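Side-chain contacts in 14 KDA fatty acid binding protein (PDB 1VYF), which binds long-chain fatty acids such as oleic and arachidonic acid inside a beta-barrel and may take part in their transport: residues N17-A20 with V21-K24; V27-A30 with T31-I34; T119-G123 with D124-I128. All blocks are in the same frame, centred on the assembly; numbering follows the deposited sequence.

Overall arrangement
Contacts 1 and 2 lie on the two short helices, 18-24 and 29-35, that follow each other in the chain and form the helical lid of the fatty-acid-binding protein barrel. Their centres are about 10 Å apart, and a salt bridge ties them, D19 OD2 to R32 NH2 at 2.7 Å. Contact 3 is the tip of a beta hairpin, its centre about 8 Å from that of contact 1; there N17 ND2 meets T126 O at 2.9 Å, a probable hydrogen bond. Contacts 2 and 3 do not touch, their nearest atoms being about 9 Å apart. Around bound oleic acid the three converge: the side chains of F18, T31 and V120 each come within about 4 Å of it.

Contact 1: residues N17-A20 with V21-K24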
ATOM      1  N   ASN A  17     -12.611   8.015   1.960  1.00 26.71           N
ATOM      2  CA  ASN A  17     -12.321   8.777   0.733  1.00 26.49           C
ATOM      3  C   ASN A  17     -11.550   8.051  -0.382  1.00 26.26           C
ATOM      4  O   ASN A  17     -10.930   8.710  -1.224  1.00 26.34           O
ATOM      5  CB  ASN A  17     -11.653  10.127   1.061  1.00 27.34           C
ATOM      6  CG  ASN A  17     -11.953  11.210   0.008  1.00 28.36           C
ATOM      7  OD1 ASN A  17     -13.066  11.277  -0.494  1.00 30.01           O
ATOM      8  ND2 ASN A  17     -10.966  12.031  -0.327  1.00 27.18           N
ATOM      9  N   PHE A  18     -11.605   6.728  -0.397  1.00 25.93           N
ATOM     10  CA  PHE A  18     -10.806   5.949  -1.345  1.00 27.45           C
ATOM     11  C   PHE A  18     -11.339   6.033  -2.777  1.00 28.85           C
ATOM     12  O   PHE A  18     -10.541   6.021  -3.718  1.00 28.14           O
ATOM     13  CB  PHE A  18     -10.715   4.492  -0.891  1.00 27.22           C
ATOM     14  CG  PHE A  18      -9.653   3.649  -1.610  1.00 27.51           C
ATOM     15  CD1 PHE A  18      -8.347   4.094  -1.777  1.00 31.38           C
ATOM     16  CD2 PHE A  18      -9.978   2.409  -2.088  1.00 30.00           C
ATOM     17  CE1 PHE A  18      -7.384   3.296  -2.418  1.00 29.53           C
ATOM     18  CE2 PHE A  18      -9.017   1.607  -2.732  1.00 32.32           C
ATOM     19  CZ  PHE A  18      -7.711   2.075  -2.880  1.00 31.07           C
ATOM     20  N   ASP A  19     -12.651   6.146  -2.962  1.00 28.92           N
ATOM     21  CA  ASP A  19     -13.154   6.279  -4.329  1.00 31.34           C
ATOM     22  C   ASP A  19     -12.644   7.535  -5.041  1.00 31.50           C
ATOM     23  O   ASP A  19     -12.394   7.501  -6.247  1.00 31.83           O
ATOM     24  CB  ASP A  19     -14.660   6.197  -4.409  1.00 31.33           C
ATOM     25  CG  ASP A  19     -15.140   6.006  -5.845  1.00 34.73           C
ATOM     26  OD1 ASP A  19     -14.955   4.889  -6.367  1.00 34.09           O
ATOM     27  OD2 ASP A  19     -15.686   6.926  -6.523  1.00 37.05           O
ATOM     28  N   ALA A  20     -12.477   8.630  -4.311  1.00 31.40           N
ATOM     29  CA  ALA A  20     -11.914   9.857  -4.887  1.00 31.43           C
ATOM     30  C   ALA A  20     -10.507   9.607  -5.467  1.00 32.63           C
ATOM     31  O   ALA A  20     -10.109  10.239  -6.467  1.00 33.20           O
ATOM     32  CB  ALA A  20     -11.849  10.951  -3.836  1.00 31.63           C
ATOM     33  N   VAL A  21      -9.738   8.710  -4.861  1.00 32.52           N
ATOM     34  CA  VAL A  21      -8.367   8.519  -5.362  1.00 32.95           C
ATOM     35  C   VAL A  21      -8.329   7.564  -6.517  1.00 32.51           C
ATOM     36  O   VAL A  21      -7.584   7.797  -7.461  1.00 33.48           O
ATOM     37  CB  VAL A  21      -7.238   8.162  -4.323  1.00 33.49           C
ATOM     38  CG1 VAL A  21      -7.467   8.706  -2.945  1.00 33.35           C
ATOM     39  CG2 VAL A  21      -6.823   6.686  -4.369  1.00 34.77           C
ATOM     40  N   MET A  22      -9.136   6.519  -6.519  1.00 32.86           N
ATOM     41  CA  MET A  22      -9.053   5.660  -7.706  1.00 33.57           C
ATOM     42  C   MET A  22      -9.716   6.245  -8.904  1.00 33.93           C
ATOM     43  O   MET A  22      -9.393   5.867  -9.994  1.00 33.39           O
ATOM     44  CB  MET A  22      -9.385   4.194  -7.511  0.50 33.33           C
ATOM     45  CG  MET A  22     -10.040   3.878  -6.329  0.50 31.35           C
ATOM     46  SD  MET A  22     -11.642   4.175  -6.734  0.50 29.45           S
ATOM     47  CE  MET A  22     -12.299   2.625  -5.701  0.50 26.09           C
ATOM     48  N   SER A  23     -10.733   7.059  -8.653  1.00 35.48           N
ATOM     49  CA  SER A  23     -11.428   7.768  -9.699  1.00 36.53           C
ATOM     50  C   SER A  23     -10.420   8.670 -10.400  1.00 36.72           C
ATOM     51  O   SER A  23     -10.334   8.694 -11.642  1.00 37.40           O
ATOM     52  CB  SER A  23     -12.576   8.584  -9.096  1.00 35.70           C
ATOM     53  OG  SER A  23     -13.396   9.076 -10.140  1.00 40.39           O
ATOM     54  N   LYS A  24      -9.652   9.397  -9.595  1.00 36.40           N
ATOM     55  CA  LYS A  24      -8.591  10.273 -10.086  1.00 36.54           C
ATOM     56  C   LYS A  24      -7.492   9.530 -10.858  1.00 35.87           C
ATOM     57  O   LYS A  24      -6.988  10.034 -11.860  1.00 36.31           O
ATOM     58  CB  LYS A  24      -7.995  11.069  -8.918  1.00 36.53           C
ATOM     59  CG  LYS A  24      -6.892  12.044  -9.319  1.00 37.94           C
ATOM     60  CD  LYS A  24      -6.642  13.075  -8.236  1.00 39.09           C
ATOM     61  CE  LYS A  24      -5.628  14.125  -8.689  1.00 39.77           C
ATOM     62  NZ  LYS A  24      -6.282  15.187  -9.498  1.00 40.69           N
TER
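F18 O takes two backbone donors, V21 N at 3.0 Å and M22 N at 3.2 Å, and the angles separate their roles. The M22 N-H points well at the oxygen (161°) and meets it nearly end-on to the carbonyl, whereas V21 N sits above the carbonyl plane with a more bent bond of 135°. The oxygen is thus shared between an i to i+3 and an i to i+4 bond. The next two carbonyls continue the i to i+4 ladder, D19 O accepting from S23 N and A20 O from K24 N.

On the side facing the barrel, the F18 ring lies beside V21: CG stands anti to the backbone N (chi1 -167°), and CE1 comes 4.0 Å from V21 CG2, which approaches obliquely. M22 was deposited in two conformers; in the one described here its chain bends at chi2 and chi3 and lays CG over a face of the same ring, a placement that remains doubtful. Helix 18-24 is the first of the two helices that close over the fatty-acid-binding barrel, and the F18 ring reaches bound oleic acid while making a cation-pi contact with R129, itself a ligand-binding residue.

One turn apart on the helix, the M22 thioether meets D19 at about a right angle, a contact as doubtful as the conformer. The D19 carboxylate has stronger partners: OD2 forms a salt bridge with R32 and OD1 a hydrogen bond with N36 ND2, which together fix its rotation and probably favour the ionised form. N17, just before the helix, sends ND2 to T126 O on strand 125-133.

Contact 2: residues V27-A30 with T31-I34; sequences VSWA and TRQI
One face of the W29 indole carries the Q33 side-chain amide, stacked with its plane only 16° from that of the ring. Q33 NE2 sits 3.1 Å above the ring plane, and Q33 CG makes a CH-pi contact over the five-membered ring. R32 instead comes to the edge, its NH1 3.6 Å from W29 CE3. There the guanidinium is turned 85° to the indole. The bend at chi2 (-34°) folds the Q33 chain back, and NE2 then donates to W29 O at 3.2 Å. W29 O lies only slightly out of the Q33 amide plane, so this bond and the stack together fix the rotation of the amide. The same oxygen accepts from Q33 N, which arrives from the opposite face of its carbonyl plane.

S28 is the N-cap of helix 29-35, the second lid helix of the barrel: its OG accepts from T31 N at 3.1 Å, a nearly straight bond, while S28 O accepts from R32 N. Before the cap, V27 CG1 packs 3.7 Å from T31 CB, and T31 also touches bound oleic acid. A water bridges V27 O and R32 NH1, donating to the former and accepting from the latter, and R32 NH2 forms a salt bridge with D19 on helix 18-24.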
ATOM      1  N   VAL A  27      -8.968   4.467 -12.649  1.00 35.04           N
ATOM      2  CA  VAL A  27      -9.311   3.069 -12.485  1.00 35.07           C
ATOM      3  C   VAL A  27     -10.706   2.792 -13.011  1.00 35.03           C
ATOM      4  O   VAL A  27     -11.629   3.578 -12.803  1.00 35.54           O
ATOM      5  CB  VAL A  27      -9.212   2.604 -10.994  1.00 35.13           C
ATOM      6  CG1 VAL A  27      -9.584   1.132 -10.845  1.00 33.76           C
ATOM      7  CG2 VAL A  27      -7.806   2.829 -10.468  1.00 36.54           C
ATOM      8  N   SER A  28     -10.878   1.653 -13.671  1.00 34.81           N
ATOM      9  CA  SER A  28     -12.125   1.348 -14.315  1.00 34.88           C
ATOM     10  C   SER A  28     -13.238   1.304 -13.274  1.00 35.45           C
ATOM     11  O   SER A  28     -12.996   1.029 -12.088  1.00 33.80           O
ATOM     12  CB  SER A  28     -12.046   0.011 -15.049  1.00 35.23           C
ATOM     13  OG  SER A  28     -12.147  -1.070 -14.144  1.00 33.06           O
ATOM     14  N   TRP A  29     -14.449   1.589 -13.725  1.00 35.38           N
ATOM     15  CA  TRP A  29     -15.627   1.479 -12.889  1.00 36.14           C
ATOM     16  C   TRP A  29     -15.694   0.153 -12.148  1.00 36.07           C
ATOM     17  O   TRP A  29     -15.904   0.145 -10.933  1.00 35.26           O
ATOM     18  CB  TRP A  29     -16.915   1.660 -13.716  1.00 37.13           C
ATOM     19  CG  TRP A  29     -18.130   1.492 -12.882  1.00 38.11           C
ATOM     20  CD1 TRP A  29     -18.963   0.425 -12.852  1.00 39.79           C
ATOM     21  CD2 TRP A  29     -18.630   2.420 -11.926  1.00 39.63           C
ATOM     22  NE1 TRP A  29     -19.980   0.637 -11.948  1.00 41.31           N
ATOM     23  CE2 TRP A  29     -19.792   1.853 -11.357  1.00 41.09           C
ATOM     24  CE3 TRP A  29     -18.215   3.681 -11.488  1.00 43.00           C
ATOM     25  CZ2 TRP A  29     -20.536   2.494 -10.378  1.00 42.73           C
ATOM     26  CZ3 TRP A  29     -18.965   4.329 -10.518  1.00 45.11           C
ATOM     27  CH2 TRP A  29     -20.109   3.731  -9.972  1.00 45.11           C
ATOM     28  N   ALA A  30     -15.549  -0.968 -12.870  1.00 36.00           N
ATOM     29  CA  ALA A  30     -15.722  -2.289 -12.266  1.00 35.65           C
ATOM     30  C   ALA A  30     -14.628  -2.615 -11.241  1.00 35.01           C
ATOM     31  O   ALA A  30     -14.908  -3.207 -10.207  1.00 35.56           O
ATOM     32  CB  ALA A  30     -15.800  -3.397 -13.346  1.00 36.50           C
ATOM     33  N   THR A  31     -13.379  -2.246 -11.524  1.00 33.72           N
ATOM     34  CA  THR A  31     -12.303  -2.450 -10.560  1.00 33.25           C
ATOM     35  C   THR A  31     -12.464  -1.515  -9.345  1.00 33.02           C
ATOM     36  O   THR A  31     -12.096  -1.885  -8.219  1.00 32.76           O
ATOM     37  CB  THR A  31     -10.921  -2.255 -11.194  1.00 33.55           C
ATOM     38  OG1 THR A  31     -10.734  -3.236 -12.221  1.00 35.45           O
ATOM     39  CG2 THR A  31      -9.830  -2.567 -10.166  1.00 33.09           C
ATOM     40  N   ARG A  32     -12.983  -0.314  -9.583  1.00 31.94           N
ATOM     41  CA  ARG A  32     -13.267   0.635  -8.505  1.00 33.35           C
ATOM     42  C   ARG A  32     -14.271   0.024  -7.534  1.00 34.01           C
ATOM     43  O   ARG A  32     -14.076   0.088  -6.302  1.00 33.93           O
ATOM     44  CB  ARG A  32     -13.776   1.973  -9.056  1.00 33.33           C
ATOM     45  CG  ARG A  32     -12.675   2.923  -9.381  1.00 33.96           C
ATOM     46  CD  ARG A  32     -13.096   4.163 -10.161  1.00 34.76           C
ATOM     47  NE  ARG A  32     -14.038   4.970  -9.389  1.00 34.52           N
ATOM     48  CZ  ARG A  32     -15.053   5.639  -9.918  1.00 37.99           C
ATOM     49  NH1 ARG A  32     -15.254   5.645 -11.228  1.00 38.97           N
ATOM     50  NH2 ARG A  32     -15.868   6.333  -9.134  1.00 38.84           N
ATOM     51  N   GLN A  33     -15.313  -0.624  -8.061  1.00 35.24           N
ATOM     52  CA  GLN A  33     -16.333  -1.200  -7.183  1.00 35.81           C
ATOM     53  C   GLN A  33     -15.736  -2.305  -6.315  1.00 36.07           C
ATOM     54  O   GLN A  33     -16.055  -2.388  -5.119  1.00 35.70           O
ATOM     55  CB  GLN A  33     -17.556  -1.741  -7.937  1.00 36.27           C
ATOM     56  CG  GLN A  33     -18.383  -0.699  -8.757  1.00 39.34           C
ATOM     57  CD  GLN A  33     -18.463   0.711  -8.154  1.00 42.93           C
ATOM     58  OE1 GLN A  33     -19.205   0.945  -7.202  1.00 45.99           O
ATOM     59  NE2 GLN A  33     -17.708   1.642  -8.715  1.00 45.03           N
ATOM     60  N   ILE A  34     -14.910  -3.167  -6.917  1.00 35.29           N
ATOM     61  CA  ILE A  34     -14.148  -4.181  -6.182  1.00 35.04           C
ATOM     62  C   ILE A  34     -13.267  -3.523  -5.124  1.00 34.41           C
ATOM     63  O   ILE A  34     -13.268  -3.956  -3.970  1.00 35.14           O
ATOM     64  CB  ILE A  34     -13.289  -5.088  -7.135  1.00 35.47           C
ATOM     65  CG1 ILE A  34     -14.194  -5.940  -8.033  1.00 36.57           C
ATOM     66  CG2 ILE A  34     -12.358  -6.039  -6.342  1.00 37.02           C
ATOM     67  CD1 ILE A  34     -13.499  -6.390  -9.326  1.00 36.87           C
TER
HETATM   68  O   HOH W   1     -13.561   5.148 -13.441  1.00 45.25           O

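Contact 3: residues T119-G123 with D124-I128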
ATOM      1  N   THR A 119      -1.959   6.240   4.344  1.00 27.58           N
ATOM      2  CA  THR A 119      -2.479   7.463   3.730  1.00 26.86           C
ATOM      3  C   THR A 119      -2.119   7.430   2.263  1.00 28.07           C
ATOM      4  O   THR A 119      -0.957   7.235   1.932  1.00 27.68           O
ATOM      5  CB  THR A 119      -1.913   8.675   4.443  1.00 27.87           C
ATOM      6  OG1 THR A 119      -2.318   8.660   5.819  1.00 28.67           O
ATOM      7  CG2 THR A 119      -2.483   9.960   3.908  1.00 28.20           C
ATOM      8  N   VAL A 120      -3.094   7.632   1.384  1.00 27.04           N
ATOM      9  CA  VAL A 120      -2.852   7.553  -0.069  1.00 27.01           C
ATOM     10  C   VAL A 120      -3.174   8.907  -0.687  1.00 26.83           C
ATOM     11  O   VAL A 120      -4.297   9.384  -0.589  1.00 26.59           O
ATOM     12  CB  VAL A 120      -3.722   6.481  -0.704  1.00 26.51           C
ATOM     13  CG1 VAL A 120      -3.447   6.350  -2.233  1.00 28.52           C
ATOM     14  CG2 VAL A 120      -3.521   5.145   0.014  1.00 27.22           C
ATOM     15  N   THR A 121      -2.204   9.530  -1.358  1.00 27.40           N
ATOM     16  CA  THR A 121      -2.414  10.873  -1.907  1.00 28.04           C
ATOM     17  C   THR A 121      -2.057  10.885  -3.388  1.00 28.62           C
ATOM     18  O   THR A 121      -1.061  10.304  -3.766  1.00 27.24           O
ATOM     19  CB  THR A 121      -1.558  11.923  -1.151  1.00 29.47           C
ATOM     20  OG1 THR A 121      -0.159  11.567  -1.154  1.00 33.59           O
ATOM     21  CG2 THR A 121      -1.852  11.881   0.268  1.00 26.31           C
ATOM     22  N   VAL A 122      -2.932  11.463  -4.207  1.00 29.29           N
ATOM     23  CA  VAL A 122      -2.709  11.646  -5.646  1.00 31.23           C
ATOM     24  C   VAL A 122      -3.047  13.132  -5.893  1.00 32.06           C
ATOM     25  O   VAL A 122      -4.214  13.500  -5.895  1.00 32.62           O
ATOM     26  CB  VAL A 122      -3.626  10.747  -6.476  1.00 30.89           C
ATOM     27  CG1 VAL A 122      -3.361  10.947  -7.974  1.00 33.50           C
ATOM     28  CG2 VAL A 122      -3.463   9.234  -6.071  1.00 31.00           C
ATOM     29  N   GLY A 123      -2.026  13.966  -6.031  1.00 33.45           N
ATOM     30  CA  GLY A 123      -2.207  15.402  -6.176  1.00 34.46           C
ATOM     31  C   GLY A 123      -2.798  15.993  -4.913  1.00 35.44           C
ATOM     32  O   GLY A 123      -2.204  15.855  -3.842  1.00 36.77           O
ATOM     33  N   ASP A 124      -3.996  16.576  -5.036  1.00 36.04           N
ATOM     34  CA  ASP A 124      -4.682  17.246  -3.917  1.00 36.36           C
ATOM     35  C   ASP A 124      -5.717  16.329  -3.237  1.00 35.33           C
ATOM     36  O   ASP A 124      -6.317  16.735  -2.260  1.00 36.72           O
ATOM     37  CB  ASP A 124      -5.332  18.603  -4.346  0.50 36.56           C
ATOM     38  CG  ASP A 124      -6.480  18.451  -5.360  0.50 36.97           C
ATOM     39  OD1 ASP A 124      -6.707  19.396  -6.158  0.50 36.04           O
ATOM     40  OD2 ASP A 124      -7.230  17.457  -5.436  0.50 37.60           O
ATOM     41  N   VAL A 125      -5.893  15.097  -3.720  1.00 33.72           N
ATOM     42  CA  VAL A 125      -6.872  14.146  -3.133  1.00 32.14           C
ATOM     43  C   VAL A 125      -6.167  13.163  -2.161  1.00 31.40           C
ATOM     44  O   VAL A 125      -5.070  12.635  -2.453  1.00 30.18           O
ATOM     45  CB  VAL A 125      -7.584  13.364  -4.253  1.00 32.63           C
ATOM     46  CG1 VAL A 125      -8.664  12.498  -3.737  1.00 33.31           C
ATOM     47  CG2 VAL A 125      -8.151  14.334  -5.314  1.00 33.43           C
ATOM     48  N   THR A 126      -6.790  12.919  -1.004  1.00 29.83           N
ATOM     49  CA  THR A 126      -6.221  12.034   0.017  1.00 29.17           C
ATOM     50  C   THR A 126      -7.258  11.029   0.540  1.00 28.20           C
ATOM     51  O   THR A 126      -8.396  11.395   0.833  1.00 26.83           O
ATOM     52  CB  THR A 126      -5.597  12.844   1.199  1.00 30.06           C
ATOM     53  OG1 THR A 126      -4.450  13.601   0.740  1.00 30.77           O
ATOM     54  CG2 THR A 126      -4.973  11.910   2.195  1.00 30.65           C
ATOM     55  N   ALA A 127      -6.842   9.776   0.640  1.00 26.96           N
ATOM     56  CA  ALA A 127      -7.606   8.726   1.284  1.00 26.38           C
ATOM     57  C   ALA A 127      -6.845   8.179   2.483  1.00 26.79           C
ATOM     58  O   ALA A 127      -5.641   8.191   2.518  1.00 25.19           O
ATOM     59  CB  ALA A 127      -7.964   7.642   0.317  1.00 26.71           C
ATOM     60  N   ILE A 128      -7.568   7.742   3.515  1.00 26.53           N
ATOM     61  CA  ILE A 128      -6.929   7.093   4.661  1.00 27.90           C
ATOM     62  C   ILE A 128      -7.563   5.720   4.869  1.00 27.17           C
ATOM     63  O   ILE A 128      -8.785   5.595   4.931  1.00 27.94           O
ATOM     64  CB  ILE A 128      -7.093   7.963   5.959  1.00 29.21           C
ATOM     65  CG1 ILE A 128      -6.458   9.334   5.784  1.00 30.90           C
ATOM     66  CG2 ILE A 128      -6.540   7.236   7.221  1.00 30.54           C
ATOM     67  CD1 ILE A 128      -6.688  10.262   6.948  1.00 32.82           C
TER
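In T126 the hydroxyl is placed opposite the carbonyl carbon (chi1 -66°), which puts OG1 beside T121 and CG2 near T119. T121 takes a different rotamer: at chi1 55° its OG1 lies between the backbone N and the carbonyl carbon, leaving CG2 to face the neighbouring strand, 3.2 Å from T126 OG1. The two side chains run alongside each other in the same direction. T119 CG2 approaches T126 CG2 obliquely at 3.6 Å, and the three methyls gather on the sheet face shared by T119, T121, T126 and I128.

T121 and T126, with CA atoms 4.4 Å apart, form a non-hydrogen-bonded antiparallel pair, and so do T119 and I128, whose CA atoms are 4.6 Å apart. Between them V120 and A127 are a hydrogen-bonded pair: V120 N reaches A127 O at 2.8 Å in a nearly straight bond, and A127 N returns to V120 O at 2.9 Å. Nearer the tip, V122 N donates to V125 O, and V125 N closes the turn to V122 O at 3.2 Å from above the carbonyl plane. V122 to V125 is a type II' turn, with G123 at its second position adopting a positive phi of 65°; the result is a tight two-residue hairpin.

On the other face V120 touches bound oleic acid, while V125 and A127 pack against helix 18-24, meeting A20, K24 and V21. In the barrel sheet, strand 115-122 also pairs with strand 104-112, through backbone bonds of T119 and T121, and strand 125-133 with strand 8-16, I128 bonding to H16.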